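Long-range contacts in transcriptional regulator (Saccharomonospora viridis, PDB 4KWA), which probably binds DNA as a TetR-family transcriptional repressor and holds a choline ion in the pocket of its helical C-terminal domain: residues 75-80 and 138-143; 125-130 and 150-155. All coordinates share one frame; numbering follows the deposited sequence. Where two conformers were deposited one is given.

Contact 1: 75-80 and 138-143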
ATOM      1  N   ALA A  75      -8.353 -27.677 -11.585  1.00 36.45           N
ATOM      2  CA  ALA A  75      -8.298 -27.429 -13.066  1.00 37.13           C
ATOM      3  C   ALA A  75      -9.244 -26.341 -13.554  1.00 40.75           C
ATOM      4  O   ALA A  75      -8.985 -25.722 -14.607  1.00 34.86           O
ATOM      5  CB  ALA A  75      -8.549 -28.728 -13.859  1.00 38.64           C
ATOM      6  N   ASP A  76     -10.342 -26.102 -12.834  1.00 33.72           N
ATOM      7  CA  ASP A  76     -11.332 -25.098 -13.257  1.00 35.50           C
ATOM      8  C   ASP A  76     -10.740 -23.694 -12.991  1.00 30.33           C
ATOM      9  O   ASP A  76     -10.334 -23.384 -11.871  1.00 29.07           O
ATOM     10  CB  ASP A  76     -12.663 -25.275 -12.540  1.00 38.53           C
ATOM     11  CG  ASP A  76     -13.725 -24.328 -13.084  1.00 43.08           C
ATOM     12  OD1 ASP A  76     -14.475 -24.755 -13.974  1.00 54.87           O
ATOM     13  OD2 ASP A  76     -13.727 -23.146 -12.736  1.00 40.72           O
ATOM     14  N   ALA A  77     -10.659 -22.815 -13.983  1.00 31.16           N
ATOM     15  CA  ALA A  77     -10.018 -21.550 -13.730  1.00 31.39           C
ATOM     16  C   ALA A  77     -10.805 -20.631 -12.755  1.00 26.50           C
ATOM     17  O   ALA A  77     -10.208 -19.863 -12.064  1.00 26.03           O
ATOM     18  CB  ALA A  77      -9.698 -20.828 -15.062  1.00 36.17           C
ATOM     19  N   ARG A  78     -12.130 -20.737 -12.670  0.50 28.55           N
ATOM     20  CA  ARG A  78     -12.821 -19.883 -11.691  0.50 30.89           C
ATOM     21  C   ARG A  78     -12.385 -20.302 -10.297  0.50 29.82           C
ATOM     22  O   ARG A  78     -12.070 -19.423  -9.449  0.50 27.52           O
ATOM     23  CB  ARG A  78     -14.360 -19.930 -11.770  0.50 31.36           C
ATOM     24  CG  ARG A  78     -15.031 -19.142 -10.629  0.50 32.78           C
ATOM     25  CD  ARG A  78     -16.565 -19.177 -10.519  0.50 38.58           C
ATOM     26  NE  ARG A  78     -16.897 -18.840  -9.132  0.50 43.07           N
ATOM     27  CZ  ARG A  78     -16.687 -19.678  -8.114  0.50 42.65           C
ATOM     28  NH1 ARG A  78     -16.159 -20.877  -8.349  0.50 50.74           N
ATOM     29  NH2 ARG A  78     -16.946 -19.314  -6.861  0.50 36.81           N
ATOM     30  N   GLU A  79     -12.393 -21.605 -10.046  1.00 31.02           N
ATOM     31  CA  GLU A  79     -11.955 -22.115  -8.716  1.00 30.92           C
ATOM     32  C   GLU A  79     -10.486 -21.698  -8.503  1.00 29.44           C
ATOM     33  O   GLU A  79     -10.123 -21.285  -7.413  1.00 26.02           O
ATOM     34  CB  GLU A  79     -12.090 -23.638  -8.553  1.00 37.31           C
ATOM     35  CG  GLU A  79     -11.824 -24.060  -7.113  1.00 46.83           C
ATOM     36  CD  GLU A  79     -12.832 -23.503  -6.078  1.00 54.34           C
ATOM     37  OE1 GLU A  79     -13.937 -23.032  -6.458  1.00 53.60           O
ATOM     38  OE2 GLU A  79     -12.506 -23.530  -4.863  1.00 57.45           O
ATOM     39  N   ARG A  80      -9.632 -21.830  -9.526  1.00 27.17           N
ATOM     40  CA  ARG A  80      -8.252 -21.423  -9.355  1.00 28.16           C
ATOM     41  C   ARG A  80      -8.109 -19.947  -8.935  1.00 29.44           C
ATOM     42  O   ARG A  80      -7.397 -19.615  -7.978  1.00 26.76           O
ATOM     43  CB  ARG A  80      -7.410 -21.674 -10.628  1.00 29.95           C
ATOM     44  CG  ARG A  80      -7.098 -23.069 -10.951  1.00 33.29           C
ATOM     45  CD  ARG A  80      -6.230 -23.169 -12.199  1.00 32.40           C
ATOM     46  NE  ARG A  80      -4.866 -22.780 -12.004  1.00 32.25           N
ATOM     47  CZ  ARG A  80      -3.905 -23.582 -11.533  1.00 38.27           C
ATOM     48  NH1 ARG A  80      -4.204 -24.781 -11.027  1.00 42.82           N
ATOM     49  NH2 ARG A  80      -2.640 -23.156 -11.449  1.00 43.41           N
ATOM     50  N   GLN A 138     -10.742 -17.824 -19.920  1.00 32.98           N
ATOM     51  CA  GLN A 138     -11.239 -17.309 -21.170  1.00 31.81           C
ATOM     52  C   GLN A 138     -11.326 -18.441 -22.149  1.00 35.72           C
ATOM     53  O   GLN A 138     -12.379 -18.588 -22.793  1.00 35.38           O
ATOM     54  CB  GLN A 138     -10.357 -16.178 -21.701  1.00 29.86           C
ATOM     55  CG  GLN A 138     -10.602 -14.895 -20.941  1.00 29.91           C
ATOM     56  CD  GLN A 138      -9.628 -13.750 -21.294  1.00 32.45           C
ATOM     57  OE1 GLN A 138      -8.506 -13.963 -21.765  1.00 33.27           O
ATOM     58  NE2 GLN A 138     -10.025 -12.584 -20.966  1.00 30.01           N
ATOM     59  N   LYS A 139     -10.271 -19.240 -22.259  1.00 36.23           N
ATOM     60  CA  LYS A 139     -10.290 -20.413 -23.206  1.00 34.16           C
ATOM     61  C   LYS A 139     -11.380 -21.456 -22.827  1.00 40.12           C
ATOM     62  O   LYS A 139     -12.033 -22.084 -23.697  1.00 36.92           O
ATOM     63  CB  LYS A 139      -8.930 -21.068 -23.288  1.00 46.68           C
ATOM     64  CG  LYS A 139      -8.810 -22.107 -24.420  1.00 49.39           C
ATOM     65  CD  LYS A 139      -7.396 -22.659 -24.668  1.00 59.25           C
ATOM     66  CE  LYS A 139      -6.749 -23.466 -23.533  1.00 70.30           C
ATOM     67  NZ  LYS A 139      -6.147 -22.706 -22.381  1.00 80.22           N
ATOM     68  N   GLN A 140     -11.523 -21.697 -21.519  1.00 38.52           N
ATOM     69  CA  GLN A 140     -12.531 -22.611 -20.976  1.00 36.66           C
ATOM     70  C   GLN A 140     -13.990 -22.063 -21.167  1.00 42.94           C
ATOM     71  O   GLN A 140     -14.965 -22.783 -20.914  1.00 40.57           O
ATOM     72  CB  GLN A 140     -12.253 -22.839 -19.463  1.00 41.66           C
ATOM     73  CG  GLN A 140     -10.984 -23.657 -19.182  1.00 37.17           C
ATOM     74  CD  GLN A 140     -10.780 -23.950 -17.695  1.00 41.15           C
ATOM     75  OE1 GLN A 140     -11.482 -23.440 -16.859  1.00 33.27           O
ATOM     76  NE2 GLN A 140      -9.843 -24.818 -17.386  1.00 37.41           N
ATOM     77  N   GLY A 141     -14.122 -20.778 -21.502  1.00 37.87           N
ATOM     78  CA  GLY A 141     -15.397 -20.090 -21.719  1.00 39.82           C
ATOM     79  C   GLY A 141     -16.094 -19.667 -20.442  1.00 43.41           C
ATOM     80  O   GLY A 141     -17.293 -19.345 -20.443  1.00 44.63           O
ATOM     81  N   VAL A 142     -15.375 -19.616 -19.333  1.00 36.35           N
ATOM     82  CA  VAL A 142     -16.033 -19.193 -18.095  1.00 33.57           C
ATOM     83  C   VAL A 142     -15.781 -17.752 -17.734  1.00 37.81           C
ATOM     84  O   VAL A 142     -16.534 -17.181 -16.911  1.00 34.60           O
ATOM     85  CB  VAL A 142     -15.715 -20.159 -16.941  1.00 38.20           C
ATOM     86  CG1 VAL A 142     -16.293 -19.662 -15.633  1.00 44.15           C
ATOM     87  CG2 VAL A 142     -16.261 -21.565 -17.228  1.00 43.42           C
ATOM     88  N   PHE A 143     -14.773 -17.158 -18.385  1.00 31.06           N
ATOM     89  CA  PHE A 143     -14.403 -15.779 -18.195  1.00 29.71           C
ATOM     90  C   PHE A 143     -14.637 -14.995 -19.496  1.00 28.41           C
ATOM     91  O   PHE A 143     -14.378 -15.513 -20.573  1.00 31.90           O
ATOM     92  CB  PHE A 143     -12.916 -15.540 -17.781  1.00 26.64           C
ATOM     93  CG  PHE A 143     -12.503 -16.088 -16.457  1.00 26.61           C
ATOM     94  CD1 PHE A 143     -13.382 -16.333 -15.435  1.00 27.16           C
ATOM     95  CD2 PHE A 143     -11.195 -16.254 -16.203  1.00 24.73           C
ATOM     96  CE1 PHE A 143     -12.910 -16.847 -14.204  1.00 27.44           C
ATOM     97  CE2 PHE A 143     -10.741 -16.785 -15.022  1.00 30.03           C
ATOM     98  CZ  PHE A 143     -11.614 -17.066 -13.993  1.00 25.30           C
TER
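The carboxamide of Gln-140 bridges two backbone groups that flank Asp-76, giving with one end and taking with the other. Its NE2 donates to Ala-75 O over 3.0 Å, an almost straight bond (N-H...O 168°) that leaves in the plane of the amide, while its OE1 receives Ala-77 N at 3.1 Å. With both ends engaged, the flat group is fixed in rotation and its oxygen and nitrogen are told apart. The side chain gets there because CG lies anti to the carbonyl carbon (chi1 -70°) and the rest of the chain runs out extended.

Asp-76, between the two bridged residues, is the N-cap of helix 77-86: its OD2 accepts from Arg-78 N at 2.9 Å and, weakly, from Glu-79 N. Gln-140 therefore takes up the N-H of the first helical residue while the cap serves the two that follow.

Beside this polar bridge, the Phe-143 ring packs against the first turn of helix 77-86. Its tip, CZ, lies 3.7 Å from Ala-77 O and 3.8 Å from Arg-78 CA, both oblique to the ring, and CE2 is 4.2 Å from Ala-77 CB. Val-142 adds CG1 against the CB of Arg-78, whose guanidinium turns elsewhere, NE making a salt bridge with Glu-187. In 138-143, Gly-141 has positive phi and closes a Schellman motif, which turns the backbone so that Val-142 and Phe-143 come back toward helix 77-86. A capped helix start is thus docked on a Schellman-terminated helix end, at the periphery of the all-helical TetR C-terminal domain.

Contact 2: 125-130 and 150-155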
ATOM      1  N   ARG A 125       5.891 -12.159 -10.902  1.00 29.85           N
ATOM      2  CA  ARG A 125       5.549 -13.565 -10.975  1.00 30.11           C
ATOM      3  C   ARG A 125       4.084 -13.774 -10.672  1.00 35.68           C
ATOM      4  O   ARG A 125       3.382 -14.533 -11.330  1.00 27.22           O
ATOM      5  CB  ARG A 125       6.427 -14.364 -10.030  1.00 27.77           C
ATOM      6  CG  ARG A 125       6.258 -15.831 -10.214  1.00 33.35           C
ATOM      7  CD  ARG A 125       7.167 -16.610  -9.255  1.00 33.31           C
ATOM      8  NE  ARG A 125       7.518 -17.866  -9.865  1.00 40.43           N
ATOM      9  CZ  ARG A 125       8.436 -18.683  -9.332  1.00 43.35           C
ATOM     10  NH1 ARG A 125       9.058 -18.334  -8.178  1.00 38.25           N
ATOM     11  NH2 ARG A 125       8.771 -19.797  -9.961  1.00 32.79           N
ATOM     12  N   TRP A 126       3.580 -12.999  -9.729  1.00 28.10           N
ATOM     13  CA  TRP A 126       2.202 -13.094  -9.289  1.00 28.99           C
ATOM     14  C   TRP A 126       1.314 -12.533 -10.396  1.00 29.19           C
ATOM     15  O   TRP A 126       0.287 -13.119 -10.745  1.00 31.55           O
ATOM     16  CB  TRP A 126       2.132 -12.305  -7.980  1.00 34.38           C
ATOM     17  CG  TRP A 126       0.848 -11.736  -7.566  1.00 34.03           C
ATOM     18  CD1 TRP A 126       0.569 -10.431  -7.393  1.00 35.48           C
ATOM     19  CD2 TRP A 126      -0.311 -12.456  -7.234  1.00 37.61           C
ATOM     20  NE1 TRP A 126      -0.733 -10.268  -6.961  1.00 46.96           N
ATOM     21  CE2 TRP A 126      -1.291 -11.518  -6.821  1.00 38.31           C
ATOM     22  CE3 TRP A 126      -0.619 -13.790  -7.219  1.00 38.03           C
ATOM     23  CZ2 TRP A 126      -2.575 -11.895  -6.490  1.00 48.13           C
ATOM     24  CZ3 TRP A 126      -1.886 -14.169  -6.840  1.00 47.06           C
ATOM     25  CH2 TRP A 126      -2.852 -13.226  -6.484  1.00 52.23           C
ATOM     26  N   TYR A 127       1.743 -11.416 -10.933  1.00 27.56           N
ATOM     27  CA  TYR A 127       1.065 -10.731 -11.961  1.00 26.95           C
ATOM     28  C   TYR A 127       0.857 -11.693 -13.157  1.00 26.88           C
ATOM     29  O   TYR A 127      -0.268 -11.868 -13.645  1.00 28.32           O
ATOM     30  CB  TYR A 127       1.865  -9.527 -12.380  1.00 28.64           C
ATOM     31  CG  TYR A 127       1.298  -8.764 -13.574  1.00 28.52           C
ATOM     32  CD1 TYR A 127       0.292  -7.844 -13.435  1.00 37.07           C
ATOM     33  CD2 TYR A 127       1.814  -8.949 -14.815  1.00 36.00           C
ATOM     34  CE1 TYR A 127      -0.124  -7.102 -14.493  1.00 35.36           C
ATOM     35  CE2 TYR A 127       1.350  -8.247 -15.891  1.00 37.90           C
ATOM     36  CZ  TYR A 127       0.349  -7.342 -15.720  1.00 35.28           C
ATOM     37  OH  TYR A 127      -0.063  -6.651 -16.852  1.00 38.91           O
ATOM     38  N   GLN A 128       1.908 -12.342 -13.565  1.00 27.92           N
ATOM     39  CA  GLN A 128       1.815 -13.359 -14.655  1.00 27.77           C
ATOM     40  C   GLN A 128       0.918 -14.554 -14.316  1.00 25.24           C
ATOM     41  O   GLN A 128       0.170 -14.993 -15.189  1.00 26.13           O
ATOM     42  CB  GLN A 128       3.173 -13.778 -15.170  1.00 27.12           C
ATOM     43  CG  GLN A 128       4.052 -12.663 -15.706  1.00 34.11           C
ATOM     44  CD  GLN A 128       3.523 -11.831 -16.916  1.00 37.08           C
ATOM     45  OE1 GLN A 128       3.996 -10.705 -17.181  1.00 38.81           O
ATOM     46  NE2 GLN A 128       2.579 -12.351 -17.611  1.00 36.88           N
ATOM     47  N   THR A 129       0.972 -15.052 -13.080  1.00 23.19           N
ATOM     48  CA  THR A 129       0.076 -16.063 -12.623  1.00 23.10           C
ATOM     49  C   THR A 129      -1.402 -15.665 -12.811  1.00 26.52           C
ATOM     50  O   THR A 129      -2.235 -16.448 -13.245  1.00 26.19           O
ATOM     51  CB  THR A 129       0.395 -16.370 -11.173  1.00 31.43           C
ATOM     52  OG1 THR A 129       1.626 -17.077 -11.209  1.00 28.13           O
ATOM     53  CG2 THR A 129      -0.704 -17.246 -10.554  1.00 32.15           C
ATOM     54  N   ILE A 130      -1.742 -14.436 -12.375  1.00 25.13           N
ATOM     55  CA  ILE A 130      -3.079 -13.923 -12.506  1.00 27.96           C
ATOM     56  C   ILE A 130      -3.440 -13.843 -13.960  1.00 26.44           C
ATOM     57  O   ILE A 130      -4.511 -14.383 -14.381  1.00 25.13           O
ATOM     58  CB  ILE A 130      -3.181 -12.498 -11.883  1.00 28.96           C
ATOM     59  CG1 ILE A 130      -2.893 -12.530 -10.383  1.00 34.24           C
ATOM     60  CG2 ILE A 130      -4.581 -11.960 -12.098  1.00 29.14           C
ATOM     61  CD1 ILE A 130      -3.766 -13.495  -9.617  1.00 40.93           C
ATOM     62  N   GLU A 150      -4.497  -5.882 -18.479  1.00 36.85           N
ATOM     63  CA  GLU A 150      -5.163  -4.738 -17.818  1.00 36.93           C
ATOM     64  C   GLU A 150      -5.920  -5.243 -16.609  1.00 32.19           C
ATOM     65  O   GLU A 150      -5.882  -4.601 -15.529  1.00 31.23           O
ATOM     66  CB  GLU A 150      -6.129  -3.995 -18.764  1.00 41.22           C
ATOM     67  CG  GLU A 150      -5.480  -3.116 -19.830  1.00 55.33           C
ATOM     68  CD  GLU A 150      -4.843  -1.796 -19.319  1.00 63.95           C
ATOM     69  OE1 GLU A 150      -4.548  -0.963 -20.209  1.00 79.72           O
ATOM     70  OE2 GLU A 150      -4.642  -1.537 -18.088  1.00 67.40           O
ATOM     71  N   LEU A 151      -6.551  -6.412 -16.777  1.00 28.93           N
ATOM     72  CA  LEU A 151      -7.298  -7.060 -15.715  1.00 30.92           C
ATOM     73  C   LEU A 151      -6.377  -7.535 -14.605  1.00 27.59           C
ATOM     74  O   LEU A 151      -6.722  -7.376 -13.458  1.00 34.19           O
ATOM     75  CB  LEU A 151      -8.181  -8.179 -16.266  1.00 33.93           C
ATOM     76  CG  LEU A 151      -8.966  -8.947 -15.186  1.00 35.38           C
ATOM     77  CD1 LEU A 151      -9.750  -7.981 -14.302  1.00 39.85           C
ATOM     78  CD2 LEU A 151      -9.939  -9.946 -15.813  1.00 39.84           C
ATOM     79  N   ALA A 152      -5.273  -8.264 -14.904  1.00 29.78           N
ATOM     80  CA  ALA A 152      -4.304  -8.575 -13.866  1.00 29.87           C
ATOM     81  C   ALA A 152      -3.849  -7.290 -13.116  1.00 30.93           C
ATOM     82  O   ALA A 152      -3.661  -7.311 -11.945  1.00 30.85           O
ATOM     83  CB  ALA A 152      -3.092  -9.245 -14.468  1.00 35.21           C
ATOM     84  N   THR A 153      -3.580  -6.209 -13.827  1.00 29.48           N
ATOM     85  CA  THR A 153      -3.223  -4.875 -13.220  1.00 27.88           C
ATOM     86  C   THR A 153      -4.274  -4.418 -12.283  1.00 28.97           C
ATOM     87  O   THR A 153      -3.983  -4.046 -11.120  1.00 28.58           O
ATOM     88  CB  THR A 153      -2.973  -3.834 -14.305  1.00 32.24           C
ATOM     89  OG1 THR A 153      -1.677  -4.086 -14.873  1.00 30.07           O
ATOM     90  CG2 THR A 153      -2.898  -2.436 -13.726  1.00 34.41           C
ATOM     91  N   ARG A 154      -5.506  -4.453 -12.748  1.00 26.22           N
ATOM     92  CA  ARG A 154      -6.619  -4.068 -11.868  1.00 27.03           C
ATOM     93  C   ARG A 154      -6.814  -4.951 -10.689  1.00 31.92           C
ATOM     94  O   ARG A 154      -6.986  -4.432  -9.583  1.00 26.26           O
ATOM     95  CB  ARG A 154      -7.898  -3.953 -12.672  1.00 28.19           C
ATOM     96  CG  ARG A 154      -9.113  -3.390 -12.025  1.00 27.54           C
ATOM     97  CD  ARG A 154     -10.229  -2.898 -12.967  1.00 33.16           C
ATOM     98  NE  ARG A 154      -9.798  -1.793 -13.827  1.00 34.03           N
ATOM     99  CZ  ARG A 154     -10.459  -1.230 -14.825  1.00 38.01           C
ATOM    100  NH1 ARG A 154      -9.872  -0.190 -15.493  1.00 34.44           N
ATOM    101  NH2 ARG A 154     -11.667  -1.662 -15.140  1.00 34.33           N
ATOM    102  N   LEU A 155      -6.822  -6.287 -10.889  1.00 26.55           N
ATOM    103  CA  LEU A 155      -7.040  -7.190  -9.756  1.00 31.05           C
ATOM    104  C   LEU A 155      -5.965  -7.035  -8.711  1.00 23.17           C
ATOM    105  O   LEU A 155      -6.290  -6.948  -7.491  1.00 25.81           O
ATOM    106  CB  LEU A 155      -7.233  -8.637 -10.226  1.00 27.73           C
ATOM    107  CG  LEU A 155      -7.495  -9.620  -9.132  1.00 29.06           C
ATOM    108  CD1 LEU A 155      -8.713  -9.240  -8.274  1.00 27.15           C
ATOM    109  CD2 LEU A 155      -7.611 -11.000  -9.775  1.00 29.16           C
TER
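Apolar packing carries most of the junction between Tyr-127 and Ile-130 on helix 113-139 and Ala-152, Thr-153 and Leu-155 on helix 148-168. The small Ala-152 sits between the two larger residues: its CB meets the Tyr-127 ring obliquely, 3.7 Å from CE1, and lies 3.9 Å from Ile-130 CG2. That same methyl of Ile-130 also touches Leu-155 CD2 at 3.9 Å, so a single branch serves two residues one turn apart. It can do so because CG2 stands anti to the backbone N, while CG1 (chi1 -63°) lies over one face of the Trp-126 ring, toward its rim, within its own helix. With alanine at the crossing, the CA atoms of Ile-130 and Ala-152 come within 5.7 Å, and the axes of the two short helical segments approach to 9.1 Å, with 122° between their N-to-C directions.

Polar groups line the flank of this packing. Thr-153 OG1 comes to the edge of the Tyr-127 ring, near its plane, 3.4 Å from CE1. The phenol reaches across because CG is anti to the backbone N (chi1 175°), and its OH is hydrogen-bonded to Asp-149, just before the segment. The threonine hydroxyl has its main partner in Lys-170 NZ of the second subunit, and the same lysine also packs on Tyr-127.

Bonds to the second subunit continue along helix 148-168, where Glu-150 and Arg-154 both engage His-181 of that chain. Leu-151 and Leu-155 meanwhile rest on Phe-185 of helix 175-190 in their own chain. The contact is thus a buried crossing of helices in the TetR C-terminal domain, one whose edge borders the dimer interface.

Both contacts draw on helix 113-139, but at different points of its course. Contact 2 uses its middle, in the buried body of the domain, whereas contact 1 uses the turn at and beyond its C-terminal end, its centre about 24 Å from the centre of the chain and partly exposed. The chemistry follows that placement. Where helix ends meet, two amide bonds to the backbone join the apolar packing; where two helices cross, packing of methyls and a ring dominates. Their centres are about 15 Å apart and they do not touch, yet Leu-155 of contact 2 also packs on Leu-81 of helix 77-86, whose start belongs to contact 1. Only contact 2 meets the second subunit.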